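Clostripain-related protein (Bacteroides thetaiotaomicron, PDB 5L20) is probably a clostripain-like (C11 family) cysteine peptidase or a close relative of one, the chain here being an N-terminal piece of the longer protein. Local coordinates at residues Pro7-Trp18 and Ser100-Cys111. Sequence-based numbering, arbitrary orientation. Where two conformers were deposited one is given.
Sequences PTEQTVFMYLPW and SPTKRYSMVIGC
Thr-11 N donates to Arg-104 O and Thr-11 O accepts from Ser-106 N, and the parallel pairing of strands 10-16 and 104-109 runs on through Phe-13 and Tyr-15, which bond to residues on both sides of their partners Met-107 and Ile-109. The straightest bond is Tyr-15 N to Val-108 O, 2.7 Å and 172° at the hydrogen; Gly-110 N closes the series on Tyr-15 O.

Where the strands begin, hydroxyl groups add to the backbone bonds, which still run from Lys-103 N to Thr-8 O and from Arg-104 N to Glu-9 O. Thr-11 OG1, set beside its own backbone N by a chi1 of -60°, lies 2.7 Å from both Ser-100 OG and Thr-102 OG1. Thr-102 OG1 also donates to Arg-104 O from above the carbonyl plane, while Thr-11 N reaches that oxygen from the opposite face, so one carbonyl serves two donors. Ser-100 OG is held further by Arg-46.

Polar and charged side chains flank these hydroxyls. Glu-9 and Lys-103 run alongside each other, a salt bridge joining OE2, through its syn lone pair, to NZ at 3.1 Å. Gln-10 CB sits over one face of the Arg-104 guanidinium.

Apolar contacts follow on the face of Phe-13 and Tyr-15. The extended Met-107 lies alongside both rings, its CG 4.0 Å from Phe-13 CD2 and its CE 3.6 Å from Tyr-15 CD2; helix 86-99 also covers these rings. On the other face Met-14 CE meets Val-108 CG1 at 3.9 Å.

Helix 86-99 leads into strand 104-109, an edge strand in this chain, beside 10-16 in the mixed sheet of an alpha/beta fold, consistent with the caspase-like core of C11 peptidases.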
# COMPACT_ATOMS: atom_id res chain seq x y z
N PRO A 7 -9.67 13.85 -7.11
CA PRO A 7 -9.97 13.58 -5.69
C PRO A 7 -8.95 14.25 -4.80
O PRO A 7 -7.75 14.17 -5.05
CB PRO A 7 -9.90 12.06 -5.59
CG PRO A 7 -8.95 11.67 -6.66
CD PRO A 7 -9.14 12.65 -7.78
N THR A 8 -9.41 14.93 -3.76
CA THR A 8 -8.50 15.68 -2.92
C THR A 8 -8.75 15.47 -1.44
O THR A 8 -8.05 16.07 -0.63
CB THR A 8 -8.59 17.19 -3.19
OG1 THR A 8 -9.95 17.62 -3.04
CG2 THR A 8 -8.07 17.54 -4.60
N GLU A 9 -9.73 14.65 -1.07
CA GLU A 9 -10.06 14.58 0.36
C GLU A 9 -9.19 13.59 1.16
O GLU A 9 -8.72 13.94 2.24
CB GLU A 9 -11.54 14.23 0.58
CG GLU A 9 -12.52 15.32 0.15
CD GLU A 9 -12.27 16.65 0.85
OE1 GLU A 9 -12.04 16.65 2.08
OE2 GLU A 9 -12.30 17.69 0.16
N GLN A 10 -9.01 12.38 0.64
CA GLN A 10 -8.38 11.33 1.45
C GLN A 10 -7.59 10.38 0.60
O GLN A 10 -8.01 10.01 -0.48
CB GLN A 10 -9.45 10.55 2.22
CG GLN A 10 -8.87 9.47 3.15
CD GLN A 10 -9.89 8.40 3.41
OE1 GLN A 10 -10.69 8.06 2.54
NE2 GLN A 10 -9.83 7.80 4.60
N THR A 11 -6.40 10.01 1.09
CA THR A 11 -5.63 8.90 0.54
C THR A 11 -5.60 7.80 1.57
O THR A 11 -5.20 8.04 2.73
CB THR A 11 -4.18 9.32 0.28
OG1 THR A 11 -4.15 10.40 -0.65
CG2 THR A 11 -3.38 8.17 -0.25
N VAL A 12 -6.02 6.60 1.16
CA VAL A 12 -5.86 5.41 1.98
C VAL A 12 -4.61 4.70 1.46
O VAL A 12 -4.57 4.26 0.29
CB VAL A 12 -7.09 4.46 1.90
CG1 VAL A 12 -6.86 3.19 2.68
CG2 VAL A 12 -8.36 5.18 2.40
N PHE A 13 -3.58 4.62 2.30
CA PHE A 13 -2.33 4.00 1.92
C PHE A 13 -2.22 2.61 2.53
O PHE A 13 -2.09 2.48 3.75
CB PHE A 13 -1.16 4.88 2.37
CG PHE A 13 0.19 4.28 2.09
CD1 PHE A 13 0.47 3.66 0.87
CD2 PHE A 13 1.21 4.38 3.05
CE1 PHE A 13 1.73 3.12 0.64
CE2 PHE A 13 2.45 3.86 2.81
CZ PHE A 13 2.72 3.23 1.62
N MET A 14 -2.25 1.58 1.68
CA MET A 14 -2.07 0.21 2.10
C MET A 14 -0.59 -0.12 1.96
O MET A 14 -0.05 -0.11 0.82
CB MET A 14 -2.94 -0.74 1.28
CG MET A 14 -2.83 -2.17 1.79
SD MET A 14 -4.02 -3.25 0.96
CE MET A 14 -5.11 -3.50 2.35
N TYR A 15 0.03 -0.47 3.07
CA TYR A 15 1.47 -0.64 3.18
C TYR A 15 1.77 -2.09 3.55
O TYR A 15 1.39 -2.56 4.64
CB TYR A 15 2.00 0.32 4.26
CG TYR A 15 3.48 0.22 4.57
CD1 TYR A 15 4.41 0.42 3.56
CD2 TYR A 15 3.95 -0.07 5.84
CE1 TYR A 15 5.77 0.35 3.82
CE2 TYR A 15 5.33 -0.12 6.12
CZ TYR A 15 6.21 0.09 5.10
OH TYR A 15 7.56 -0.01 5.32
N LEU A 16 2.40 -2.80 2.60
CA LEU A 16 2.59 -4.24 2.69
C LEU A 16 4.08 -4.56 2.53
O LEU A 16 4.52 -5.08 1.48
CB LEU A 16 1.73 -4.98 1.65
CG LEU A 16 0.23 -4.69 1.75
CD1 LEU A 16 -0.47 -5.17 0.47
CD2 LEU A 16 -0.34 -5.37 2.98
N PRO A 17 4.88 -4.22 3.53
CA PRO A 17 6.31 -4.52 3.43
C PRO A 17 6.54 -6.03 3.51
O PRO A 17 5.63 -6.80 3.83
CB PRO A 17 6.90 -3.79 4.64
CG PRO A 17 5.78 -3.74 5.64
CD PRO A 17 4.52 -3.56 4.80
N TRP A 18 7.78 -6.44 3.24
CA TRP A 18 8.05 -7.88 3.13
C TRP A 18 7.75 -8.64 4.41
O TRP A 18 8.14 -8.24 5.50
CB TRP A 18 9.52 -8.08 2.73
CG TRP A 18 9.89 -9.52 2.54
CD1 TRP A 18 10.76 -10.24 3.29
CD2 TRP A 18 9.40 -10.40 1.52
NE1 TRP A 18 10.85 -11.53 2.81
CE2 TRP A 18 10.01 -11.65 1.73
CE3 TRP A 18 8.48 -10.25 0.47
CZ2 TRP A 18 9.75 -12.76 0.90
CZ3 TRP A 18 8.23 -11.36 -0.35
CH2 TRP A 18 8.86 -12.59 -0.12
N SER A 100 -0.34 11.41 -4.61
CA SER A 100 -1.71 11.58 -4.15
C SER A 100 -1.82 12.71 -3.12
O SER A 100 -1.85 12.46 -1.92
CB SER A 100 -2.24 10.27 -3.55
OG SER A 100 -3.63 10.39 -3.28
N PRO A 101 -1.86 13.96 -3.58
CA PRO A 101 -2.01 15.11 -2.69
C PRO A 101 -3.44 15.24 -2.19
O PRO A 101 -4.34 15.50 -2.98
CB PRO A 101 -1.65 16.31 -3.58
CG PRO A 101 -1.16 15.72 -4.85
CD PRO A 101 -1.66 14.36 -4.99
N THR A 102 -3.65 15.03 -0.89
CA THR A 102 -5.01 15.06 -0.35
C THR A 102 -4.96 15.72 1.01
O THR A 102 -3.88 15.88 1.59
CB THR A 102 -5.62 13.63 -0.20
OG1 THR A 102 -4.73 12.80 0.56
CG2 THR A 102 -5.86 12.96 -1.54
N LYS A 103 -6.13 16.10 1.52
CA LYS A 103 -6.23 16.73 2.82
C LYS A 103 -5.87 15.76 3.94
O LYS A 103 -5.23 16.15 4.93
CB LYS A 103 -7.64 17.26 3.04
CG LYS A 103 -7.99 18.45 2.16
CD LYS A 103 -9.44 18.87 2.31
CE LYS A 103 -9.79 19.97 1.31
NZ LYS A 103 -11.24 20.30 1.33
N ARG A 104 -6.31 14.53 3.80
CA ARG A 104 -6.14 13.52 4.84
C ARG A 104 -5.44 12.28 4.29
O ARG A 104 -5.57 11.94 3.10
CB ARG A 104 -7.51 13.05 5.39
CG ARG A 104 -8.44 14.07 6.04
CD ARG A 104 -9.75 13.30 6.47
NE ARG A 104 -10.83 13.30 5.47
CZ ARG A 104 -11.58 12.26 5.06
NH1 ARG A 104 -11.42 11.00 5.51
NH2 ARG A 104 -12.52 12.48 4.15
N TYR A 105 -4.75 11.57 5.19
CA TYR A 105 -4.10 10.29 4.90
C TYR A 105 -4.39 9.29 5.98
O TYR A 105 -4.49 9.66 7.14
CB TYR A 105 -2.56 10.46 4.82
CG TYR A 105 -2.16 11.33 3.65
CD1 TYR A 105 -2.19 12.71 3.74
CD2 TYR A 105 -1.79 10.74 2.44
CE1 TYR A 105 -1.88 13.52 2.64
CE2 TYR A 105 -1.48 11.55 1.34
CZ TYR A 105 -1.54 12.91 1.47
OH TYR A 105 -1.23 13.69 0.35
N SER A 106 -4.55 8.03 5.58
CA SER A 106 -4.63 6.94 6.52
C SER A 106 -3.72 5.81 6.09
O SER A 106 -3.30 5.78 4.93
CB SER A 106 -6.06 6.42 6.64
OG SER A 106 -6.48 5.82 5.43
N MET A 107 -3.43 4.88 7.00
CA MET A 107 -2.47 3.84 6.70
C MET A 107 -3.00 2.51 7.15
O MET A 107 -3.51 2.38 8.27
CB MET A 107 -1.14 4.17 7.39
CG MET A 107 0.07 3.52 6.81
SD MET A 107 1.56 4.29 7.52
CE MET A 107 2.72 3.17 6.76
N VAL A 108 -2.90 1.52 6.27
CA VAL A 108 -3.26 0.13 6.55
C VAL A 108 -1.99 -0.67 6.42
O VAL A 108 -1.39 -0.65 5.32
CB VAL A 108 -4.30 -0.40 5.55
CG1 VAL A 108 -4.59 -1.85 5.84
CG2 VAL A 108 -5.59 0.43 5.59
N ILE A 109 -1.55 -1.33 7.48
CA ILE A 109 -0.27 -2.02 7.52
C ILE A 109 -0.50 -3.51 7.68
O ILE A 109 -1.06 -3.94 8.69
CB ILE A 109 0.62 -1.50 8.64
CG1 ILE A 109 0.78 0.03 8.50
CG2 ILE A 109 1.93 -2.26 8.63
CD1 ILE A 109 1.69 0.61 9.56
N GLY A 110 -0.05 -4.27 6.69
CA GLY A 110 -0.20 -5.73 6.73
C GLY A 110 1.17 -6.37 6.86
O GLY A 110 2.08 -5.98 6.11
N CYS A 111 1.32 -7.33 7.77
CA CYS A 111 2.58 -8.06 8.01
C CYS A 111 2.42 -8.93 9.25
O CYS A 111 1.31 -9.09 9.74
CB CYS A 111 3.76 -7.09 8.20
SG CYS A 111 5.03 -7.23 6.96
O HOH W 1 -5.20 15.33 -5.33